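Local atomic coordinates of Exo-alpha-sialidase (Clostridium perfringens, PDB entry 2VO8), a protein that is a family 33 glycoside hydrolase whose cohesin module, the part modelled here, probably binds a partner dockerin with high affinity when clostridial toxin complexes assemble. Residues 7-12 against 127-132; 30-35 against 44-49. All coordinates share one frame; numbering follows the deposited sequence.

Interaction 1 (7-12 against 127-132); sequences TTVGNS and HDLELS
Thr7 and Asp128 meet through a water: it donates to Thr7 O and accepts from Asp128 N, 2.7 Å away, tying the N-terminal end of the model to the strand. Thr8 lays its CG2 methyl 4.0 Å from Asp128 CB, and its OG1 faces the CG of Glu130. Next, Val9 N donates to Asp128 O at 2.9 Å. The valine fork, with CG1 beside the backbone N (chi1 -60°), straddles His127 CB; CG2 lies 3.6 Å from it, and CG1 also approaches the imidazole obliquely. Gly10 O then accepts from Glu130 N at 2.9 Å, while Leu129 CD2 packs against the glycine carbonyl carbon. The side chains of Asn11 and Glu130 run side by side on one face of the sheet, pointing the same way. Ser12 doubles its grip on Glu130 O: its N donates at 3.0 Å and its OG at 2.7 Å, the latter on a lone pair in the carbonyl plane. Ser132 OG in turn donates to Ser12 OG at 2.8 Å. The first cohesin strand thus pairs in parallel with the last, Asn11 and Glu130 forming the bridge. Because Ser12 OG both donates and accepts, its rotation is probably fixed, and Glu130 O is gripped by two donors of one serine.

Interaction 2 (30-35 against 44-49); sequences LGIEGL and AEYLFE
Leu30 lies over one face of the Tyr46 ring, its CB 4.0 Å from CE2 toward the rim and its CD1 methyl farther back, 3.8 Å from CD2. That methyl makes an off-centre CH-pi contact, 4.3 Å from the ring centroid and 28° off the normal. The two side chains slide past each other in opposite directions, so the leucine covers the ring lengthwise from the CE2 edge back toward CG. Its other methyl, CD2, comes obliquely to the Phe48 ring, 4.2 Å from CD1, and the fork thereby bridges two aromatic residues of the same strand.

Tyr46 has CG beside its backbone N (chi1 -52°), which sends the ring across the gap until the hydroxyl reaches the opposite backbone. There OH donates a weak hydrogen bond to Gly31 O at 2.8 Å, with the carbonyl oxygen at the ring edge, near its plane. Ile32 brings CG2 to within 3.8 Å of the same OH, crossing the tyrosine at about a right angle. The hydroxyl of this buried tyrosine thus has a backbone acceptor, if a weakly bonded one, with apolar side chains beside it.

The strand axes stay 9.2 Å apart and run at 125°, a spacing bridged by side chains, as between the two sheets of the cohesin beta sandwich. Around them, strand 95-103 adds Leu96, Val97 and Val99, strand 78-85 adds Ile81 and Val83, and Leu114 of strand 107-121 touches both Leu30 and Tyr46.

Overall arrangement
The two contacts have centres about 8 Å apart and are joined through neighbouring strands 10-15 and 26-33, which pair antiparallel. Asn11 O and Glu33 N, 2.9 Å apart, form a probable hydrogen bond between them. Apolar packing continues the link: Leu129 CD1 lies 3.5 Å from Ile32 CG2, and Leu35 packs against Val9 and Gly10. Interaction 1 is partly buried, its centre about 13 Å from the centre of the chain, and relies on backbone and serine bonds; interaction 2 is mainly apolar, its centre about 5 Å from the centre of the chain. Along the chain, 30-35 and 44-49 are nested in the loop that interaction 1 closes.

Interaction 1 (7-12 against 127-132)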
loop_
_atom_site.group_PDB
_atom_site.type_symbol
_atom_site.label_atom_id
_atom_site.label_comp_id
_atom_site.label_asym_id
_atom_site.label_seq_id
_atom_site.Cartn_x
_atom_site.Cartn_y
_atom_site.Cartn_z
ATOM N N THR A 7 0.247 17.620 -11.458
ATOM C CA THR A 7 -0.183 16.333 -12.053
ATOM C C THR A 7 0.644 15.224 -11.367
ATOM O O THR A 7 0.965 15.408 -10.180
ATOM C CB THR A 7 -0.106 16.350 -13.602
ATOM O OG1 THR A 7 1.150 16.886 -14.041
ATOM C CG2 THR A 7 -1.256 17.189 -14.196
ATOM N N THR A 8 0.960 14.120 -12.073
ATOM C CA THR A 8 1.481 12.858 -11.483
ATOM C C THR A 8 2.605 12.236 -12.311
ATOM O O THR A 8 2.724 12.501 -13.503
ATOM C CB THR A 8 0.363 11.767 -11.355
ATOM O OG1 THR A 8 -0.142 11.407 -12.665
ATOM C CG2 THR A 8 -0.756 12.258 -10.452
ATOM N N VAL A 9 3.429 11.410 -11.672
ATOM C CA VAL A 9 4.590 10.814 -12.308
ATOM C C VAL A 9 4.445 9.306 -12.528
ATOM O O VAL A 9 5.278 8.666 -13.167
ATOM C CB VAL A 9 5.901 11.201 -11.525
ATOM C CG1 VAL A 9 6.101 12.760 -11.484
ATOM C CG2 VAL A 9 5.929 10.645 -10.117
ATOM N N GLY A 10 3.352 8.719 -12.029
ATOM C CA GLY A 10 3.164 7.294 -12.166
ATOM C C GLY A 10 1.890 6.896 -11.441
ATOM O O GLY A 10 1.174 7.761 -10.973
ATOM N N ASN A 11 1.643 5.598 -11.384
ATOM C CA ASN A 11 0.493 5.038 -10.677
ATOM C C ASN A 11 0.862 4.282 -9.397
ATOM O O ASN A 11 1.810 3.498 -9.397
ATOM C CB ASN A 11 -0.221 4.059 -11.568
ATOM C CG ASN A 11 -0.701 4.701 -12.890
ATOM O OD1 ASN A 11 -0.580 4.099 -13.966
ATOM N ND2 ASN A 11 -1.230 5.893 -12.793
ATOM N N SER A 12 0.040 4.447 -8.369
ATOM C CA SER A 12 0.097 3.506 -7.209
ATOM C C SER A 12 -0.610 2.212 -7.609
ATOM O O SER A 12 -1.487 2.233 -8.473
ATOM C CB SER A 12 -0.519 4.125 -5.953
ATOM O OG SER A 12 -1.896 4.423 -6.085
ATOM N N HIS A 127 6.819 13.934 -5.515
ATOM C CA HIS A 127 5.996 13.904 -6.718
ATOM C C HIS A 127 4.768 13.015 -6.508
ATOM O O HIS A 127 4.848 11.974 -5.857
ATOM C CB HIS A 127 6.783 13.306 -7.856
ATOM C CG HIS A 127 7.971 14.116 -8.247
ATOM N ND1 HIS A 127 9.218 13.895 -7.710
ATOM C CD2 HIS A 127 8.104 15.138 -9.123
ATOM C CE1 HIS A 127 10.071 14.763 -8.235
ATOM N NE2 HIS A 127 9.427 15.516 -9.109
ATOM N N ASP A 128 3.643 13.412 -7.091
ATOM C CA ASP A 128 2.404 12.636 -6.912
ATOM C C ASP A 128 2.324 11.395 -7.760
ATOM O O ASP A 128 2.806 11.348 -8.880
ATOM C CB ASP A 128 1.181 13.484 -7.235
ATOM C CG ASP A 128 1.014 14.661 -6.340
ATOM O OD1 ASP A 128 1.523 14.675 -5.193
ATOM O OD2 ASP A 128 0.281 15.579 -6.793
ATOM N N LEU A 129 1.634 10.382 -7.224
ATOM C CA LEU A 129 1.261 9.195 -7.994
ATOM C C LEU A 129 -0.282 9.252 -8.080
ATOM O O LEU A 129 -0.901 9.822 -7.224
ATOM C CB LEU A 129 1.652 7.902 -7.274
ATOM C CG LEU A 129 3.152 7.527 -7.100
ATOM C CD1 LEU A 129 3.238 6.248 -6.323
ATOM C CD2 LEU A 129 3.962 7.442 -8.402
ATOM N N GLU A 130 -0.839 8.636 -9.101
ATOM C CA GLU A 130 -2.291 8.411 -9.152
ATOM C C GLU A 130 -2.687 7.488 -7.994
ATOM O O GLU A 130 -1.967 6.540 -7.689
ATOM C CB GLU A 130 -2.675 7.776 -10.456
ATOM C CG GLU A 130 -2.693 8.767 -11.606
ATOM C CD GLU A 130 -3.466 8.263 -12.810
ATOM O OE1 GLU A 130 -4.373 7.397 -12.664
ATOM O OE2 GLU A 130 -3.131 8.715 -13.940
ATOM N N LEU A 131 -3.831 7.795 -7.387
ATOM C CA LEU A 131 -4.368 7.000 -6.292
ATOM C C LEU A 131 -4.957 5.667 -6.779
ATOM O O LEU A 131 -5.115 5.408 -7.959
ATOM C CB LEU A 131 -5.382 7.835 -5.495
ATOM C CG LEU A 131 -4.870 9.188 -4.993
ATOM C CD1 LEU A 131 -5.916 9.985 -4.177
ATOM C CD2 LEU A 131 -3.562 8.980 -4.187
ATOM N N SER A 132 -5.261 4.775 -5.843
ATOM C CA SER A 132 -5.815 3.487 -6.220
ATOM C C SER A 132 -6.608 2.899 -5.023
ATOM O O SER A 132 -6.383 3.291 -3.882
ATOM C CB SER A 132 -4.747 2.514 -6.717
ATOM O OG SER A 132 -3.730 2.303 -5.721
HETATM O O HOH W 1 3.769 15.636 -8.625
HETATM O O HOH W 2 -2.986 4.452 -9.635
#

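Interaction 2 (30-35 against 44-49)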
loop_
_atom_site.group_PDB
_atom_site.type_symbol
_atom_site.label_atom_id
_atom_site.label_comp_id
_atom_site.label_asym_id
_atom_site.label_seq_id
_atom_site.Cartn_x
_atom_site.Cartn_y
_atom_site.Cartn_z
ATOM N N LEU A 30 1.163 -3.330 -1.889
ATOM C CA LEU A 30 1.216 -1.958 -2.352
ATOM C C LEU A 30 2.447 -1.727 -3.236
ATOM O O LEU A 30 3.547 -2.175 -2.916
ATOM C CB LEU A 30 1.223 -0.983 -1.219
ATOM C CG LEU A 30 0.326 -1.231 -0.008
ATOM C CD1 LEU A 30 0.419 -0.017 0.903
ATOM C CD2 LEU A 30 -1.120 -1.451 -0.552
ATOM N N GLY A 31 2.259 -1.059 -4.368
ATOM C CA GLY A 31 3.408 -0.825 -5.258
ATOM C C GLY A 31 3.269 0.405 -6.120
ATOM O O GLY A 31 2.486 1.307 -5.822
ATOM N N ILE A 32 4.089 0.427 -7.166
ATOM C CA ILE A 32 4.060 1.507 -8.174
ATOM C C ILE A 32 4.046 0.864 -9.557
ATOM O O ILE A 32 4.387 -0.331 -9.711
ATOM C CB ILE A 32 5.253 2.483 -7.975
ATOM C CG1 ILE A 32 6.609 1.772 -8.060
ATOM C CG2 ILE A 32 5.140 3.284 -6.642
ATOM C CD1 ILE A 32 7.791 2.771 -8.093
ATOM N N GLU A 33 3.629 1.624 -10.578
ATOM C CA GLU A 33 3.564 1.104 -11.949
ATOM C C GLU A 33 3.590 2.289 -12.920
ATOM O O GLU A 33 3.168 3.381 -12.587
ATOM C CB GLU A 33 2.314 0.234 -12.156
ATOM C CG GLU A 33 2.114 -0.364 -13.569
ATOM C CD GLU A 33 1.477 0.621 -14.550
ATOM O OE1 GLU A 33 0.733 1.513 -14.116
ATOM O OE2 GLU A 33 1.744 0.512 -15.766
ATOM N N GLY A 34 4.194 2.065 -14.085
ATOM C CA GLY A 34 4.202 3.076 -15.139
ATOM C C GLY A 34 4.866 4.393 -14.796
ATOM O O GLY A 34 4.433 5.443 -15.251
ATOM N N LEU A 35 5.915 4.362 -13.974
ATOM C CA LEU A 35 6.623 5.590 -13.629
ATOM C C LEU A 35 7.260 6.209 -14.890
ATOM O O LEU A 35 7.680 5.465 -15.788
ATOM C CB LEU A 35 7.715 5.341 -12.582
ATOM C CG LEU A 35 7.271 5.562 -11.137
ATOM C CD1 LEU A 35 7.304 7.068 -10.749
ATOM C CD2 LEU A 35 5.850 4.943 -10.931
ATOM N N ALA A 44 8.863 6.012 -1.242
ATOM C CA ALA A 44 7.436 6.245 -1.522
ATOM C C ALA A 44 6.704 6.490 -0.201
ATOM O O ALA A 44 7.232 6.198 0.903
ATOM C CB ALA A 44 6.862 5.125 -2.315
ATOM N N GLU A 45 5.491 7.024 -0.301
ATOM C CA GLU A 45 4.644 7.226 0.869
ATOM C C GLU A 45 3.174 7.007 0.531
ATOM O O GLU A 45 2.636 7.635 -0.382
ATOM C CB GLU A 45 4.848 8.630 1.442
ATOM C CG GLU A 45 3.766 9.066 2.418
ATOM C CD GLU A 45 4.054 10.418 3.040
ATOM O OE1 GLU A 45 5.128 10.987 2.758
ATOM O OE2 GLU A 45 3.203 10.911 3.811
ATOM N N TYR A 46 2.528 6.112 1.270
ATOM C CA TYR A 46 1.087 5.921 1.157
ATOM C C TYR A 46 0.363 6.439 2.395
ATOM O O TYR A 46 0.959 6.566 3.465
ATOM C CB TYR A 46 0.758 4.442 0.935
ATOM C CG TYR A 46 1.523 3.809 -0.204
ATOM C CD1 TYR A 46 1.135 4.009 -1.523
ATOM C CD2 TYR A 46 2.632 3.011 0.037
ATOM C CE1 TYR A 46 1.831 3.433 -2.568
ATOM C CE2 TYR A 46 3.335 2.429 -1.001
ATOM C CZ TYR A 46 2.930 2.643 -2.301
ATOM O OH TYR A 46 3.626 2.067 -3.340
ATOM N N LEU A 47 -0.923 6.737 2.241
ATOM C CA LEU A 47 -1.844 6.706 3.348
ATOM C C LEU A 47 -2.822 5.609 2.950
ATOM O O LEU A 47 -3.548 5.717 1.952
ATOM C CB LEU A 47 -2.483 8.050 3.712
ATOM C CG LEU A 47 -3.289 7.885 5.030
ATOM C CD1 LEU A 47 -2.444 7.893 6.293
ATOM C CD2 LEU A 47 -4.469 8.865 5.120
ATOM N N PHE A 48 -2.735 4.515 3.713
ATOM C CA PHE A 48 -3.470 3.278 3.454
ATOM C C PHE A 48 -4.734 3.306 4.301
ATOM O O PHE A 48 -4.657 3.525 5.492
ATOM C CB PHE A 48 -2.651 2.056 3.837
ATOM C CG PHE A 48 -3.417 0.750 3.716
ATOM C CD1 PHE A 48 -3.577 0.115 2.496
ATOM C CD2 PHE A 48 -3.996 0.167 4.836
ATOM C CE1 PHE A 48 -4.272 -1.071 2.386
ATOM C CE2 PHE A 48 -4.656 -1.011 4.732
ATOM C CZ PHE A 48 -4.803 -1.645 3.540
ATOM N N GLU A 49 -5.889 3.102 3.683
ATOM C CA GLU A 49 -7.169 3.218 4.416
ATOM C C GLU A 49 -7.940 1.926 4.320
ATOM O O GLU A 49 -7.918 1.214 3.307
ATOM C CB GLU A 49 -7.967 4.425 3.915
ATOM C CG GLU A 49 -7.257 5.734 4.251
ATOM C CD GLU A 49 -8.185 6.908 4.317
ATOM O OE1 GLU A 49 -9.339 6.741 4.795
ATOM O OE2 GLU A 49 -7.752 8.020 3.934
#